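Local coordinates for cyclin homolog (Herpesvirus saimiri, PDB 2F2C), which is a viral D-type cyclin that modulates the host cell cycle and may contribute to T-cell transformation and rapid proliferation during latent infection, at residues N25-R30 against T153-P158; D81-K86 against K137-A142; L203-E208 against T237-V242. All coordinates share one frame; numbering follows the deposited sequence.

Contact 1. Residues N25-R30 against T153-P158; sequences NNLKLR and TDFLIP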
loop_
_atom_site.group_PDB
_atom_site.type_symbol
_atom_site.label_atom_id
_atom_site.label_comp_id
_atom_site.label_asym_id
_atom_site.label_seq_id
_atom_site.Cartn_x
_atom_site.Cartn_y
_atom_site.Cartn_z
ATOM N N ASN A 25 -13.553 -2.415 8.944
ATOM C CA ASN A 25 -14.240 -3.630 8.564
ATOM C C ASN A 25 -13.294 -4.498 7.763
ATOM O O ASN A 25 -13.200 -5.705 8.034
ATOM C CB ASN A 25 -15.464 -3.308 7.712
ATOM C CG ASN A 25 -16.763 -3.450 8.469
ATOM O OD1 ASN A 25 -17.138 -4.564 8.890
ATOM N ND2 ASN A 25 -17.488 -2.334 8.614
ATOM N N ASN A 26 -12.586 -3.879 6.802
ATOM C CA ASN A 26 -11.707 -4.628 5.908
ATOM C C ASN A 26 -10.452 -5.123 6.609
ATOM O O ASN A 26 -9.875 -6.130 6.216
ATOM C CB ASN A 26 -11.341 -3.820 4.668
ATOM C CG ASN A 26 -12.541 -3.512 3.797
ATOM O OD1 ASN A 26 -13.253 -4.415 3.331
ATOM N ND2 ASN A 26 -12.771 -2.228 3.559
ATOM N N LEU A 27 -10.034 -4.410 7.650
ATOM C CA LEU A 27 -8.862 -4.797 8.389
ATOM C C LEU A 27 -9.160 -6.080 9.148
ATOM O O LEU A 27 -8.379 -7.038 9.081
ATOM C CB LEU A 27 -8.413 -3.683 9.333
ATOM C CG LEU A 27 -7.408 -2.656 8.810
ATOM C CD1 LEU A 27 -7.273 -1.513 9.810
ATOM C CD2 LEU A 27 -6.025 -3.275 8.524
ATOM N N LYS A 28 -10.305 -6.105 9.834
ATOM C CA LYS A 28 -10.799 -7.325 10.478
ATOM C C LYS A 28 -10.930 -8.469 9.477
ATOM O O LYS A 28 -10.614 -9.615 9.797
ATOM C CB LYS A 28 -12.166 -7.104 11.097
ATOM C CG LYS A 28 -12.244 -6.157 12.264
ATOM C CD LYS A 28 -13.695 -5.751 12.327
ATOM C CE LYS A 28 -14.185 -5.362 13.676
ATOM N NZ LYS A 28 -15.595 -5.894 13.832
ATOM N N LEU A 29 -11.416 -8.177 8.278
ATOM C CA LEU A 29 -11.625 -9.223 7.278
ATOM C C LEU A 29 -10.305 -9.793 6.793
ATOM O O LEU A 29 -10.116 -11.003 6.815
ATOM C CB LEU A 29 -12.415 -8.677 6.093
ATOM C CG LEU A 29 -13.736 -9.376 5.767
ATOM C CD1 LEU A 29 -14.598 -8.511 4.852
ATOM C CD2 LEU A 29 -13.498 -10.774 5.174
ATOM N N ARG A 30 -9.385 -8.916 6.386
ATOM C CA ARG A 30 -8.065 -9.329 5.890
ATOM C C ARG A 30 -7.213 -9.938 7.012
ATOM O O ARG A 30 -6.322 -10.767 6.769
ATOM C CB ARG A 30 -7.337 -8.185 5.178
ATOM C CG ARG A 30 -8.096 -7.586 3.960
ATOM C CD ARG A 30 -7.307 -6.565 3.134
ATOM N NE ARG A 30 -6.407 -5.805 3.991
ATOM C CZ ARG A 30 -6.653 -4.608 4.489
ATOM N NH1 ARG A 30 -7.765 -3.967 4.193
ATOM N NH2 ARG A 30 -5.767 -4.041 5.280
ATOM N N THR A 153 -0.292 -2.754 14.068
ATOM C CA THR A 153 -0.088 -1.353 14.084
ATOM C C THR A 153 -1.007 -0.599 13.122
ATOM O O THR A 153 -1.187 0.607 13.265
ATOM C CB THR A 153 1.404 -1.107 13.880
ATOM O OG1 THR A 153 1.773 0.023 14.657
ATOM C CG2 THR A 153 1.723 -0.739 12.488
ATOM N N ASP A 154 -1.617 -1.320 12.175
ATOM C CA ASP A 154 -2.532 -0.721 11.203
ATOM C C ASP A 154 -3.869 -0.365 11.855
ATOM O O ASP A 154 -4.654 0.418 11.294
ATOM C CB ASP A 154 -2.846 -1.678 10.047
ATOM C CG ASP A 154 -1.623 -2.078 9.210
ATOM O OD1 ASP A 154 -0.881 -1.196 8.693
ATOM O OD2 ASP A 154 -1.384 -3.295 8.960
ATOM N N PHE A 155 -4.155 -0.966 13.009
ATOM C CA PHE A 155 -5.435 -0.755 13.664
ATOM C C PHE A 155 -5.512 0.535 14.447
ATOM O O PHE A 155 -6.604 1.073 14.578
ATOM C CB PHE A 155 -5.785 -1.903 14.595
ATOM C CG PHE A 155 -6.462 -3.045 13.921
ATOM C CD1 PHE A 155 -5.719 -4.105 13.403
ATOM C CD2 PHE A 155 -7.839 -3.084 13.826
ATOM C CE1 PHE A 155 -6.348 -5.163 12.791
ATOM C CE2 PHE A 155 -8.467 -4.147 13.210
ATOM C CZ PHE A 155 -7.725 -5.178 12.686
ATOM N N LEU A 156 -4.380 1.027 14.968
ATOM C CA LEU A 156 -4.346 2.215 15.858
ATOM C C LEU A 156 -5.336 3.334 15.555
ATOM O O LEU A 156 -6.150 3.703 16.402
ATOM C CB LEU A 156 -2.945 2.801 15.927
ATOM C CG LEU A 156 -1.975 1.962 16.758
ATOM C CD1 LEU A 156 -0.569 2.325 16.355
ATOM C CD2 LEU A 156 -2.192 2.156 18.254
ATOM N N ILE A 157 -5.286 3.860 14.342
ATOM C CA ILE A 157 -6.074 5.035 14.044
ATOM C C ILE A 157 -7.554 4.716 13.848
ATOM O O ILE A 157 -8.400 5.412 14.441
ATOM C CB ILE A 157 -5.461 5.844 12.869
ATOM C CG1 ILE A 157 -4.047 6.323 13.246
ATOM C CG2 ILE A 157 -6.373 7.023 12.474
ATOM C CD1 ILE A 157 -4.034 7.491 14.242
ATOM N N PRO A 158 -7.894 3.724 13.010
ATOM C CA PRO A 158 -9.280 3.257 12.915
ATOM C C PRO A 158 -9.942 2.971 14.272
ATOM O O PRO A 158 -11.129 3.281 14.453
ATOM C CB PRO A 158 -9.157 1.983 12.086
ATOM C CG PRO A 158 -8.047 2.268 11.188
ATOM C CD PRO A 158 -7.038 3.040 12.019
#
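Leu27 supplies most of the contact from segment 25-30, and its CB and two methyls are divided among Phe155, Asp154 and Pro158. Its CB rests against the Phe155 ring, 3.7 Å from CZ, while Leu27 CD1 runs further out over one face of the same ring. A chi1 of -91° with chi2 near 171° carries that methyl outward to the backbone, where Leu27 CD1 lies 3.6 Å from Asp154 O, and to the Pro158 ring, with Leu27 CD1 4.1 Å from Pro158 CG. The other branch, Leu27 CD2, turns to the CB of Asp154. The leucine crosses both Asp154 and Pro158 at about a right angle. Phe155 reaches it although its CB does not point at the helix: a chi1 of -86° swings the ring back alongside residues 27 and 28. The aliphatic CG of Lys28 approaches Phe155 more loosely, and its amine leads away to a weak hydrogen bond with Ile227 O. The carboxylate of Asp154 is satisfied elsewhere, by Leu151 N and by a salt bridge to Arg109. The contact thus lays helix 21-31, near the N-terminus, on the entry to helix 156-162, next to helix 195-208, whose Cys199 also touches Phe155; a second protein chain packs on Leu27 and Ile157.

Contact 2. Residues D81-K86 against K137-A142; sequences DRYLCK and KDILEA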
loop_
_atom_site.group_PDB
_atom_site.type_symbol
_atom_site.label_atom_id
_atom_site.label_comp_id
_atom_site.label_asym_id
_atom_site.label_seq_id
_atom_site.Cartn_x
_atom_site.Cartn_y
_atom_site.Cartn_z
ATOM N N ASP A 81 7.977 -15.109 11.061
ATOM C CA ASP A 81 7.151 -16.261 11.479
ATOM C C ASP A 81 6.609 -17.058 10.296
ATOM O O ASP A 81 6.859 -18.263 10.195
ATOM C CB ASP A 81 6.009 -15.837 12.408
ATOM C CG ASP A 81 6.511 -15.266 13.724
ATOM O OD1 ASP A 81 7.609 -15.676 14.177
ATOM O OD2 ASP A 81 5.872 -14.391 14.366
ATOM N N ARG A 82 5.892 -16.384 9.396
ATOM C CA ARG A 82 5.400 -17.013 8.172
ATOM C C ARG A 82 6.489 -17.824 7.497
ATOM O O ARG A 82 6.285 -18.997 7.206
ATOM C CB ARG A 82 4.864 -15.969 7.196
ATOM C CG ARG A 82 3.428 -15.549 7.446
ATOM C CD ARG A 82 2.907 -14.537 6.441
ATOM N NE ARG A 82 3.327 -13.180 6.779
ATOM C CZ ARG A 82 3.355 -12.159 5.927
ATOM N NH1 ARG A 82 2.999 -12.328 4.654
ATOM N NH2 ARG A 82 3.747 -10.956 6.352
ATOM N N TYR A 83 7.645 -17.199 7.267
ATOM C CA TYR A 83 8.792 -17.861 6.641
ATOM C C TYR A 83 9.225 -19.099 7.405
ATOM O O TYR A 83 9.602 -20.102 6.804
ATOM C CB TYR A 83 9.990 -16.914 6.498
ATOM C CG TYR A 83 11.210 -17.606 5.942
ATOM C CD1 TYR A 83 11.272 -17.967 4.591
ATOM C CD2 TYR A 83 12.289 -17.943 6.765
ATOM C CE1 TYR A 83 12.394 -18.647 4.068
ATOM C CE2 TYR A 83 13.419 -18.619 6.253
ATOM C CZ TYR A 83 13.462 -18.967 4.905
ATOM O OH TYR A 83 14.560 -19.612 4.378
ATOM N N LEU A 84 9.173 -19.032 8.729
ATOM C CA LEU A 84 9.635 -20.152 9.544
ATOM C C LEU A 84 8.542 -21.167 9.860
ATOM O O LEU A 84 8.722 -22.006 10.750
ATOM C CB LEU A 84 10.347 -19.672 10.818
ATOM C CG LEU A 84 11.747 -19.071 10.665
ATOM C CD1 LEU A 84 12.204 -18.585 12.002
ATOM C CD2 LEU A 84 12.758 -20.053 10.105
ATOM N N CYS A 85 7.418 -21.080 9.137
ATOM C CA CYS A 85 6.442 -22.180 9.060
ATOM C C CYS A 85 6.737 -23.040 7.842
ATOM O O CYS A 85 6.199 -24.134 7.710
ATOM C CB CYS A 85 5.006 -21.678 8.936
ATOM S SG CYS A 85 4.471 -20.498 10.194
ATOM N N LYS A 86 7.599 -22.542 6.959
ATOM C CA LYS A 86 7.814 -23.181 5.670
ATOM C C LYS A 86 9.206 -23.783 5.485
ATOM O O LYS A 86 9.323 -24.956 5.125
ATOM C CB LYS A 86 7.427 -22.232 4.526
ATOM C CG LYS A 86 5.907 -22.031 4.418
ATOM C CD LYS A 86 5.507 -21.249 3.172
ATOM C CE LYS A 86 3.983 -21.171 3.019
ATOM N NZ LYS A 86 3.318 -22.508 2.870
ATOM N N LYS A 137 16.135 -13.737 -1.444
ATOM C CA LYS A 137 15.585 -14.455 -2.587
ATOM C C LYS A 137 14.915 -15.762 -2.166
ATOM O O LYS A 137 13.897 -16.143 -2.735
ATOM C CB LYS A 137 16.703 -14.725 -3.580
ATOM C CG LYS A 137 16.251 -15.224 -4.926
ATOM C CD LYS A 137 17.158 -14.688 -6.050
ATOM C CE LYS A 137 18.635 -15.060 -5.869
ATOM N NZ LYS A 137 19.527 -14.108 -6.599
ATOM N N ASP A 138 15.481 -16.435 -1.162
ATOM C CA ASP A 138 14.911 -17.681 -0.655
ATOM C C ASP A 138 13.649 -17.461 0.181
ATOM O O ASP A 138 12.668 -18.202 0.026
ATOM C CB ASP A 138 15.957 -18.504 0.099
ATOM C CG ASP A 138 16.829 -19.354 -0.839
ATOM O OD1 ASP A 138 18.004 -19.624 -0.492
ATOM O OD2 ASP A 138 16.433 -19.798 -1.941
ATOM N N ILE A 139 13.667 -16.444 1.049
ATOM C CA ILE A 139 12.453 -16.033 1.784
ATOM C C ILE A 139 11.293 -15.682 0.841
ATOM O O ILE A 139 10.198 -16.247 0.938
ATOM C CB ILE A 139 12.724 -14.843 2.719
ATOM C CG1 ILE A 139 13.584 -15.272 3.906
ATOM C CG2 ILE A 139 11.401 -14.238 3.205
ATOM C CD1 ILE A 139 14.152 -14.113 4.668
ATOM N N LEU A 140 11.538 -14.750 -0.071
ATOM C CA LEU A 140 10.505 -14.313 -0.981
ATOM C C LEU A 140 9.839 -15.476 -1.715
ATOM O O LEU A 140 8.613 -15.583 -1.740
ATOM C CB LEU A 140 11.071 -13.305 -1.973
ATOM C CG LEU A 140 11.251 -11.878 -1.448
ATOM C CD1 LEU A 140 12.129 -11.087 -2.411
ATOM C CD2 LEU A 140 9.913 -11.177 -1.229
ATOM N N GLU A 141 10.636 -16.362 -2.295
ATOM C CA GLU A 141 10.057 -17.399 -3.124
ATOM C C GLU A 141 9.369 -18.521 -2.357
ATOM O O GLU A 141 8.468 -19.164 -2.873
ATOM C CB GLU A 141 11.021 -17.867 -4.232
ATOM C CG GLU A 141 12.014 -18.986 -3.941
ATOM C CD GLU A 141 12.716 -19.459 -5.229
ATOM O OE1 GLU A 141 13.654 -18.767 -5.702
ATOM O OE2 GLU A 141 12.328 -20.518 -5.787
ATOM N N ALA A 142 9.750 -18.705 -1.100
ATOM C CA ALA A 142 9.066 -19.639 -0.207
ATOM C C ALA A 142 7.664 -19.166 0.186
ATOM O O ALA A 142 6.737 -19.968 0.247
ATOM C CB ALA A 142 9.905 -19.899 1.033
#
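The Tyr83 ring presents one face to Ile139, whose CG1 sits over the ring centre in a CH-pi contact, 3.6 Å from the centroid and only 13° off the ring normal. At the edge of the ring, near its plane, the backbone O of Asp138 lies 4.1 Å from Tyr83 CE1. The methyl of Ala142 approaches the same CE1 obliquely. All of this belongs to the all-helical N-terminal cyclin domain, the cyclin box, and joins the end of helix 72-83 to the last turns of helix 129-142.

Two torsions bring the groups together. Tyr83 has its ring opposite the backbone N (chi1 176°), which carries it out from the helix toward the partner. In Ile139 chi1 is -71°, so that CG1 stands beside the backbone N and leads onto the ring, while CG2, opposite that N, touches the ring only near Tyr83 CD1. The two side chains cross at about a right angle, and the approach is close enough for the Ile139 backbone to take part, its CA lying 3.5 Å from Tyr83 CE1. At the far end of the ring, Tyr83 OH makes a weak hydrogen bond with Gln135 NE2, one turn earlier on helix 129-142, which may restrain the ring. Helix 94-109 closes round the pair, with Ile97 against Tyr83 and Ala100, Cys101 and Ile104 against Ile139.

Beyond Tyr83 and Ile139 the contact becomes shallower. Leu84 leaves the helical conformation, the chain turns, and Lys86 stretches its aliphatic part past the C-terminal end of the partner helix. Its amine is bent aside at chi4, and the approach is made by methylene carbon, Lys86 CD being 3.4 Å from Ala142 O.

Contact 3. Residues L203-E208 against T237-V242; sequences LLTTIE and TVKDQV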
loop_
_atom_site.group_PDB
_atom_site.type_symbol
_atom_site.label_atom_id
_atom_site.label_comp_id
_atom_site.label_asym_id
_atom_site.label_seq_id
_atom_site.Cartn_x
_atom_site.Cartn_y
_atom_site.Cartn_z
ATOM N N LEU A 203 -3.328 0.246 23.160
ATOM C CA LEU A 203 -3.960 1.541 23.233
ATOM C C LEU A 203 -4.453 1.764 24.644
ATOM O O LEU A 203 -4.317 2.866 25.205
ATOM C CB LEU A 203 -5.120 1.594 22.237
ATOM C CG LEU A 203 -5.495 2.899 21.552
ATOM C CD1 LEU A 203 -4.267 3.647 21.030
ATOM C CD2 LEU A 203 -6.416 2.587 20.395
ATOM N N LEU A 204 -5.011 0.708 25.224
ATOM C CA LEU A 204 -5.509 0.779 26.581
ATOM C C LEU A 204 -4.377 1.062 27.553
ATOM O O LEU A 204 -4.517 1.912 28.430
ATOM C CB LEU A 204 -6.244 -0.499 26.971
ATOM C CG LEU A 204 -7.590 -0.721 26.286
ATOM C CD1 LEU A 204 -7.981 -2.189 26.378
ATOM C CD2 LEU A 204 -8.679 0.182 26.853
ATOM N N THR A 205 -3.263 0.349 27.386
ATOM C CA THR A 205 -2.066 0.532 28.210
ATOM C C THR A 205 -1.641 1.984 28.192
ATOM O O THR A 205 -1.413 2.585 29.253
ATOM C CB THR A 205 -0.910 -0.302 27.649
ATOM O OG1 THR A 205 -1.389 -1.606 27.307
ATOM C CG2 THR A 205 0.155 -0.554 28.728
ATOM N N THR A 206 -1.537 2.529 26.981
ATOM C CA THR A 206 -1.123 3.897 26.763
ATOM C C THR A 206 -2.062 4.880 27.468
ATOM O O THR A 206 -1.621 5.658 28.321
ATOM C CB THR A 206 -1.054 4.158 25.251
ATOM O OG1 THR A 206 -0.010 3.355 24.686
ATOM C CG2 THR A 206 -0.632 5.594 24.948
ATOM N N ILE A 207 -3.352 4.812 27.130
ATOM C CA ILE A 207 -4.393 5.648 27.763
ATOM C C ILE A 207 -4.328 5.658 29.309
ATOM O O ILE A 207 -4.540 6.701 29.941
ATOM C CB ILE A 207 -5.806 5.242 27.270
ATOM C CG1 ILE A 207 -5.991 5.590 25.796
ATOM C CG2 ILE A 207 -6.889 5.932 28.074
ATOM C CD1 ILE A 207 -7.185 4.893 25.172
ATOM N N GLU A 208 -4.020 4.508 29.901
ATOM C CA GLU A 208 -3.799 4.400 31.338
ATOM C C GLU A 208 -2.571 5.207 31.835
ATOM O O GLU A 208 -2.749 6.256 32.464
ATOM C CB GLU A 208 -3.688 2.929 31.721
ATOM C CG GLU A 208 -3.756 2.629 33.208
ATOM C CD GLU A 208 -3.279 1.225 33.514
ATOM O OE1 GLU A 208 -3.640 0.681 34.578
ATOM O OE2 GLU A 208 -2.535 0.660 32.684
ATOM N N THR A 237 -7.741 -9.075 29.395
ATOM C CA THR A 237 -6.539 -9.940 29.401
ATOM C C THR A 237 -5.459 -9.499 28.406
ATOM O O THR A 237 -4.269 -9.609 28.691
ATOM C CB THR A 237 -6.912 -11.417 29.109
ATOM O OG1 THR A 237 -7.581 -11.968 30.237
ATOM C CG2 THR A 237 -5.676 -12.309 28.993
ATOM N N VAL A 238 -5.863 -9.049 27.225
ATOM C CA VAL A 238 -4.873 -8.633 26.244
ATOM C C VAL A 238 -4.247 -7.285 26.632
ATOM O O VAL A 238 -3.045 -7.111 26.461
ATOM C CB VAL A 238 -5.403 -8.676 24.804
ATOM C CG1 VAL A 238 -4.464 -7.974 23.860
ATOM C CG2 VAL A 238 -5.552 -10.121 24.364
ATOM N N LYS A 239 -5.033 -6.359 27.184
ATOM C CA LYS A 239 -4.467 -5.162 27.824
ATOM C C LYS A 239 -3.320 -5.558 28.774
ATOM O O LYS A 239 -2.187 -5.106 28.626
ATOM C CB LYS A 239 -5.555 -4.357 28.550
ATOM C CG LYS A 239 -5.080 -3.096 29.259
ATOM C CD LYS A 239 -4.667 -3.378 30.684
ATOM C CE LYS A 239 -4.354 -2.118 31.460
ATOM N NZ LYS A 239 -3.171 -1.409 30.885
ATOM N N ASP A 240 -3.604 -6.441 29.717
ATOM C CA ASP A 240 -2.586 -6.881 30.669
ATOM C C ASP A 240 -1.420 -7.648 30.033
ATOM O O ASP A 240 -0.299 -7.587 30.530
ATOM C CB ASP A 240 -3.215 -7.687 31.814
ATOM C CG ASP A 240 -4.183 -6.855 32.660
ATOM O OD1 ASP A 240 -4.558 -5.726 32.251
ATOM O OD2 ASP A 240 -4.635 -7.255 33.749
ATOM N N GLN A 241 -1.667 -8.352 28.934
ATOM C CA GLN A 241 -0.604 -9.121 28.291
ATOM C C GLN A 241 0.393 -8.227 27.574
ATOM O O GLN A 241 1.611 -8.443 27.686
ATOM C CB GLN A 241 -1.175 -10.132 27.321
ATOM C CG GLN A 241 -1.423 -11.469 27.958
ATOM C CD GLN A 241 -2.196 -12.385 27.043
ATOM O OE1 GLN A 241 -3.304 -12.047 26.627
ATOM N NE2 GLN A 241 -1.609 -13.536 26.708
ATOM N N VAL A 242 -0.124 -7.236 26.845
ATOM C CA VAL A 242 0.702 -6.284 26.132
ATOM C C VAL A 242 1.545 -5.502 27.145
ATOM O O VAL A 242 2.771 -5.451 27.043
ATOM C CB VAL A 242 -0.149 -5.287 25.264
ATOM C CG1 VAL A 242 0.706 -4.100 24.833
ATOM C CG2 VAL A 242 -0.784 -5.980 24.050
#
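Helices 195-208 and 232-247 meet through segments whose axes pass 8.9 Å apart at a signed crossing angle of -73°, with Leu204 and Lys239 nearest in the backbone. A single long side chain bridges much of the gap. Lys239 starts with CG opposite its backbone N (chi1 180°), bends at chi2 and bends again at chi4, and in doing so travels along helix 203-208 from Leu204 to Glu208. Its first carbons pack on the leucine: Lys239 CG lies 3.7 Å from Leu204 CB, and Lys239 CB lies 3.9 Å from Leu204 CD1. Further on, Lys239 NZ lies 3.5 Å from Thr205 CA. The chain ends in a salt bridge and hydrogen bond, Lys239 NZ to Glu208 OE2 at 2.8 Å. The amine meets this oxygen from above the carboxylate, 49° out of its plane, and the two side chains cross at about a right angle. Glu208 is extended beyond CG, which brings its acid to the lysine. Thr205 OG1 also borders Val242 CG1, 4.1 Å away, and the same OG1 is hydrogen-bonded to Gly201 O on its own helix.

Trp217 joins the same cluster, in a cation-pi contact with Lys239 and in packing against Leu204 and Glu208. The amine of a buried lysine therefore has a carboxylate and an aromatic ring about it, which together would be expected to favour its charged form, while the methylenes of the same side chain supply the apolar part of the interface.

Overall arrangement
The three contacts illustrate how a protein of two helical repeats is held together: contacts 2 and 3 each lie inside one family region, while contact 1 spans both. Contact 2 lies within the N-terminal cyclin domain and contact 3 within the C-terminal one, on opposite sides of the chain's centre, with their centres 31 Å apart and nearest atoms about 14 Å apart. Contact 2 is nested inside the loop that contact 1 closes, 24 Å away between centres. Contacts 1 and 3, 18 Å apart between centres, touch directly: Leu156 CD2 packs 3.8 Å from Leu203 CD1. A second protein chain reaches contacts 1 and 2 but leaves the two segments of contact 3 untouched.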